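Local coordinates for cortical-lytic enzyme (Clostridium perfringens, PDB 5JIP), which is a spore-cortex muramidase of glycoside hydrolase family 25 that probably cleaves cortical peptidoglycan, with lysozyme-type activity, during germination, at residues L122-T125 against E126-W130; G156-D159 against D160-V163. All coordinates share one frame; numbering follows the deposited sequence.

Contact 1. Residues L122-T125 against E126-W130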
# COMPACT_ATOMS: atom_id res chain seq x y z
N LEU A 122 -14.33 16.67 -30.46
CA LEU A 122 -13.13 16.71 -29.64
C LEU A 122 -12.14 15.65 -30.11
O LEU A 122 -12.53 14.54 -30.47
CB LEU A 122 -13.43 16.48 -28.15
CG LEU A 122 -14.33 17.51 -27.45
CD1 LEU A 122 -14.53 17.11 -25.99
CD2 LEU A 122 -13.77 18.90 -27.56
N THR A 123 -10.86 16.02 -30.11
CA THR A 123 -9.83 15.01 -30.28
C THR A 123 -9.70 14.18 -29.00
O THR A 123 -10.15 14.56 -27.92
CB THR A 123 -8.48 15.67 -30.60
OG1 THR A 123 -8.00 16.34 -29.44
CG2 THR A 123 -8.62 16.69 -31.71
N THR A 124 -9.08 13.01 -29.14
CA THR A 124 -8.78 12.20 -27.97
C THR A 124 -7.95 12.98 -26.95
O THR A 124 -8.19 12.89 -25.74
CB THR A 124 -8.07 10.94 -28.40
OG1 THR A 124 -8.92 10.22 -29.29
CG2 THR A 124 -7.70 10.06 -27.18
N THR A 125 -6.98 13.78 -27.42
CA THR A 125 -6.20 14.59 -26.48
C THR A 125 -7.11 15.57 -25.75
O THR A 125 -7.00 15.75 -24.54
CB THR A 125 -5.08 15.34 -27.20
OG1 THR A 125 -4.22 14.40 -27.86
CG2 THR A 125 -4.25 16.19 -26.22
N GLU A 126 -8.01 16.22 -26.48
CA GLU A 126 -8.88 17.20 -25.85
C GLU A 126 -9.81 16.53 -24.84
O GLU A 126 -10.02 17.07 -23.74
CB GLU A 126 -9.67 17.95 -26.92
CG GLU A 126 -8.81 18.90 -27.74
CD GLU A 126 -9.52 19.47 -28.94
OE1 GLU A 126 -10.33 18.75 -29.57
OE2 GLU A 126 -9.27 20.66 -29.25
N LEU A 127 -10.39 15.38 -25.19
CA LEU A 127 -11.32 14.72 -24.27
C LEU A 127 -10.58 14.25 -23.02
O LEU A 127 -11.00 14.52 -21.89
CB LEU A 127 -12.01 13.55 -24.95
CG LEU A 127 -12.98 12.74 -24.08
CD1 LEU A 127 -14.10 13.61 -23.58
CD2 LEU A 127 -13.58 11.56 -24.83
N VAL A 128 -9.45 13.58 -23.20
CA VAL A 128 -8.71 13.06 -22.06
C VAL A 128 -8.18 14.20 -21.20
O VAL A 128 -8.22 14.12 -19.98
CB VAL A 128 -7.60 12.10 -22.53
CG1 VAL A 128 -6.67 11.72 -21.38
CG2 VAL A 128 -8.17 10.80 -23.16
N ASN A 129 -7.63 15.26 -21.81
CA ASN A 129 -7.20 16.42 -21.03
C ASN A 129 -8.33 16.97 -20.17
O ASN A 129 -8.11 17.40 -19.03
CB ASN A 129 -6.67 17.51 -21.95
CG ASN A 129 -5.26 17.24 -22.42
OD1 ASN A 129 -4.62 16.26 -22.02
ND2 ASN A 129 -4.76 18.12 -23.27
N TRP A 130 -9.56 17.00 -20.70
CA TRP A 130 -10.69 17.51 -19.93
C TRP A 130 -10.98 16.61 -18.73
O TRP A 130 -11.13 17.10 -17.60
CB TRP A 130 -11.91 17.65 -20.83
CG TRP A 130 -13.03 18.36 -20.17
CD1 TRP A 130 -13.34 19.69 -20.28
CD2 TRP A 130 -14.00 17.79 -19.28
NE1 TRP A 130 -14.44 19.98 -19.50
CE2 TRP A 130 -14.86 18.83 -18.88
CE3 TRP A 130 -14.21 16.50 -18.78
CZ2 TRP A 130 -15.95 18.61 -18.02
CZ3 TRP A 130 -15.27 16.29 -17.92
CH2 TRP A 130 -16.13 17.34 -17.55
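Glu126 bends back over Thr123, and the two close a capping box at the start of helix 124-142. Along the glutamate, CB passes Thr123 OG1 and the carbonyl oxygen of Thr123, and CG comes to 3.2 Å from Thr123 OG1. Because Glu126 CG lies beside its own backbone N (chi1 -71°), the rest of the chain, extended beyond CG, runs back past the helix start. The carboxylate CD lies near Thr123 OG1 and N, and at the tip Glu126 OE1 accepts the Thr123 N-H at 2.8 Å. That bond is nearly straight, at 172°, and uses the anti side of the oxygen, slightly out of the carboxylate plane. Thr123 CG2 lies 3.4 Å from Glu126 OE1. The return bond runs from Glu126 N to Thr123 OG1 at 3.0 Å; a chi1 of 71° puts the threonine hydroxyl where it can accept it. The N-H groups of Thr123 and Glu126 are thus each met by the other residue's side chain, as the capping box requires.

Further along, Leu127 N, Val128 N and Asn129 N bond to the carbonyl oxygens of Thr123, Thr124 and Thr125, the regular i to i+4 ladder. Thr125 and Asn129, one turn apart, run alongside each other, with Thr125 CG2 3.6 Å from Asn129 ND2. Leu122 CD1 meets Leu127 CD1 at 4.3 Å, and Leu122 and Glu126 both touch Lys80. Trp130 packs on helix 83-100, its NE1 bonded to Ser84 OG, and helix 124-142 itself forms the crossover between parallel strands 111-113 and 147-151.

Contact 2. Residues G156-D159 against D160-V163; sequences GLYD and DFKV
The Phe161 ring is met at its edge, in its plane, by Tyr158 CB, which lies 3.7 Å from Phe161 CD1 and 3.8 Å from Phe161 CE1. It is thus the methylene of the tyrosine that makes the close contact with the phenylalanine. The Tyr158 ring leads away from the following loop toward Phe154, whose ring it meets with planes at about 45°, and toward Leu127; its hydroxyl bonds to the carbonyl oxygen of Pro117. Phe161 also touches Phe154, so both residues meet the same side chain of helix 152-157. Phe161 CG lies beside its own backbone N (chi1 -78°), which swings the ring back toward Tyr158 although its CB points elsewhere.

An i to i+3 turn places Tyr158 CB beside Phe161, three residues later. Asp159, Asp160 and Phe161 all have positive phi, in the left-handed region, and form two overlapping type I' (III'-like) turns, 158-161 and 159-162. Phe161 N donates to Tyr158 O at 2.9 Å and a bent 139°, and Lys162 N donates to Asp159 O at 3.0 Å with a straighter bond. Lys162 CB comes to 3.3 Å from the same Asp159 O, and Asp160 CB lies only 2.8 Å from it, a tight fit that goes with the positive phi.

Asp160 OD1 accepts from Gly194 N, tying the turn to another loop. The chemistry is therefore divided: apolar edge packing on the buried side, main-chain bonds through the turns, and the Asp160 carboxylate bonded outside them, as two consecutive turns lead the chain from helix 152-157 into the loop toward strand 175-178.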
# COMPACT_ATOMS: atom_id res chain seq x y z
N GLY A 156 -13.68 3.12 -27.59
CA GLY A 156 -13.28 2.79 -28.95
C GLY A 156 -13.39 3.96 -29.91
O GLY A 156 -12.60 4.06 -30.86
N LEU A 157 -14.34 4.85 -29.68
CA LEU A 157 -14.44 6.05 -30.51
C LEU A 157 -13.25 6.96 -30.34
O LEU A 157 -12.96 7.79 -31.21
CB LEU A 157 -15.69 6.85 -30.13
CG LEU A 157 -17.03 6.45 -30.70
CD1 LEU A 157 -18.05 7.37 -30.06
CD2 LEU A 157 -17.04 6.59 -32.20
N TYR A 158 -12.59 6.89 -29.19
CA TYR A 158 -11.52 7.82 -28.84
C TYR A 158 -10.18 7.11 -28.79
O TYR A 158 -9.33 7.40 -27.94
CB TYR A 158 -11.84 8.51 -27.53
CG TYR A 158 -12.85 9.61 -27.71
CD1 TYR A 158 -12.46 10.87 -28.15
CD2 TYR A 158 -14.21 9.38 -27.48
CE1 TYR A 158 -13.38 11.88 -28.34
CE2 TYR A 158 -15.14 10.39 -27.67
CZ TYR A 158 -14.72 11.63 -28.09
OH TYR A 158 -15.62 12.64 -28.27
N ASP A 159 -9.98 6.15 -29.69
CA ASP A 159 -8.68 5.51 -29.89
C ASP A 159 -8.21 4.83 -28.62
O ASP A 159 -7.03 4.91 -28.27
CB ASP A 159 -7.62 6.53 -30.32
CG ASP A 159 -7.85 7.07 -31.71
OD1 ASP A 159 -7.91 6.27 -32.67
OD2 ASP A 159 -7.95 8.31 -31.84
N ASP A 160 -9.12 4.17 -27.90
CA ASP A 160 -8.71 3.46 -26.70
C ASP A 160 -8.25 4.42 -25.61
O ASP A 160 -7.55 4.02 -24.68
CB ASP A 160 -7.58 2.47 -27.04
CG ASP A 160 -7.57 1.21 -26.16
OD1 ASP A 160 -8.64 0.81 -25.67
OD2 ASP A 160 -6.49 0.58 -26.00
N PHE A 161 -8.60 5.70 -25.72
CA PHE A 161 -8.12 6.74 -24.80
C PHE A 161 -6.59 6.83 -24.81
O PHE A 161 -5.97 7.29 -23.85
CB PHE A 161 -8.60 6.50 -23.36
CG PHE A 161 -10.02 6.90 -23.11
CD1 PHE A 161 -10.85 7.38 -24.13
CD2 PHE A 161 -10.53 6.84 -21.83
CE1 PHE A 161 -12.17 7.77 -23.86
CE2 PHE A 161 -11.82 7.22 -21.56
CZ PHE A 161 -12.65 7.67 -22.58
N LYS A 162 -5.98 6.42 -25.92
CA LYS A 162 -4.54 6.62 -26.09
C LYS A 162 -4.28 8.04 -26.58
O LYS A 162 -4.83 8.45 -27.61
CB LYS A 162 -3.98 5.60 -27.08
CG LYS A 162 -2.45 5.67 -27.20
CD LYS A 162 -1.91 4.50 -27.98
CE LYS A 162 -0.38 4.45 -27.88
NZ LYS A 162 0.25 3.41 -28.76
N VAL A 163 -3.48 8.78 -25.85
CA VAL A 163 -3.17 10.17 -26.18
C VAL A 163 -1.84 10.18 -26.92
O VAL A 163 -0.84 9.70 -26.37
CB VAL A 163 -3.11 11.06 -24.95
CG1 VAL A 163 -2.62 12.47 -25.32
CG2 VAL A 163 -4.50 11.09 -24.30

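The two contacts follow one another along the chain and lie side by side in the barrel domain, their centres about 9 Å apart. The start of helix 124-142 in contact 1 meets the turns of contact 2 after helix 152-157: the Thr124 hydroxyl lies between Tyr158 O, 3.2 Å from Thr124 OG1, and Asp159 OD2, each at best a weak hydrogen bond, and its proton can serve only one at a time. Beside this polar join, Leu127 CD2 approaches Tyr158 CE2 to 3.4 Å, and Val163 touches Thr125 and Val128. Helix start and left-handed turns thus pack together through both polar and apolar atoms. Both lie away from the magnesium ion, which Asp227, Met230, Asp258 and Asp304 bind.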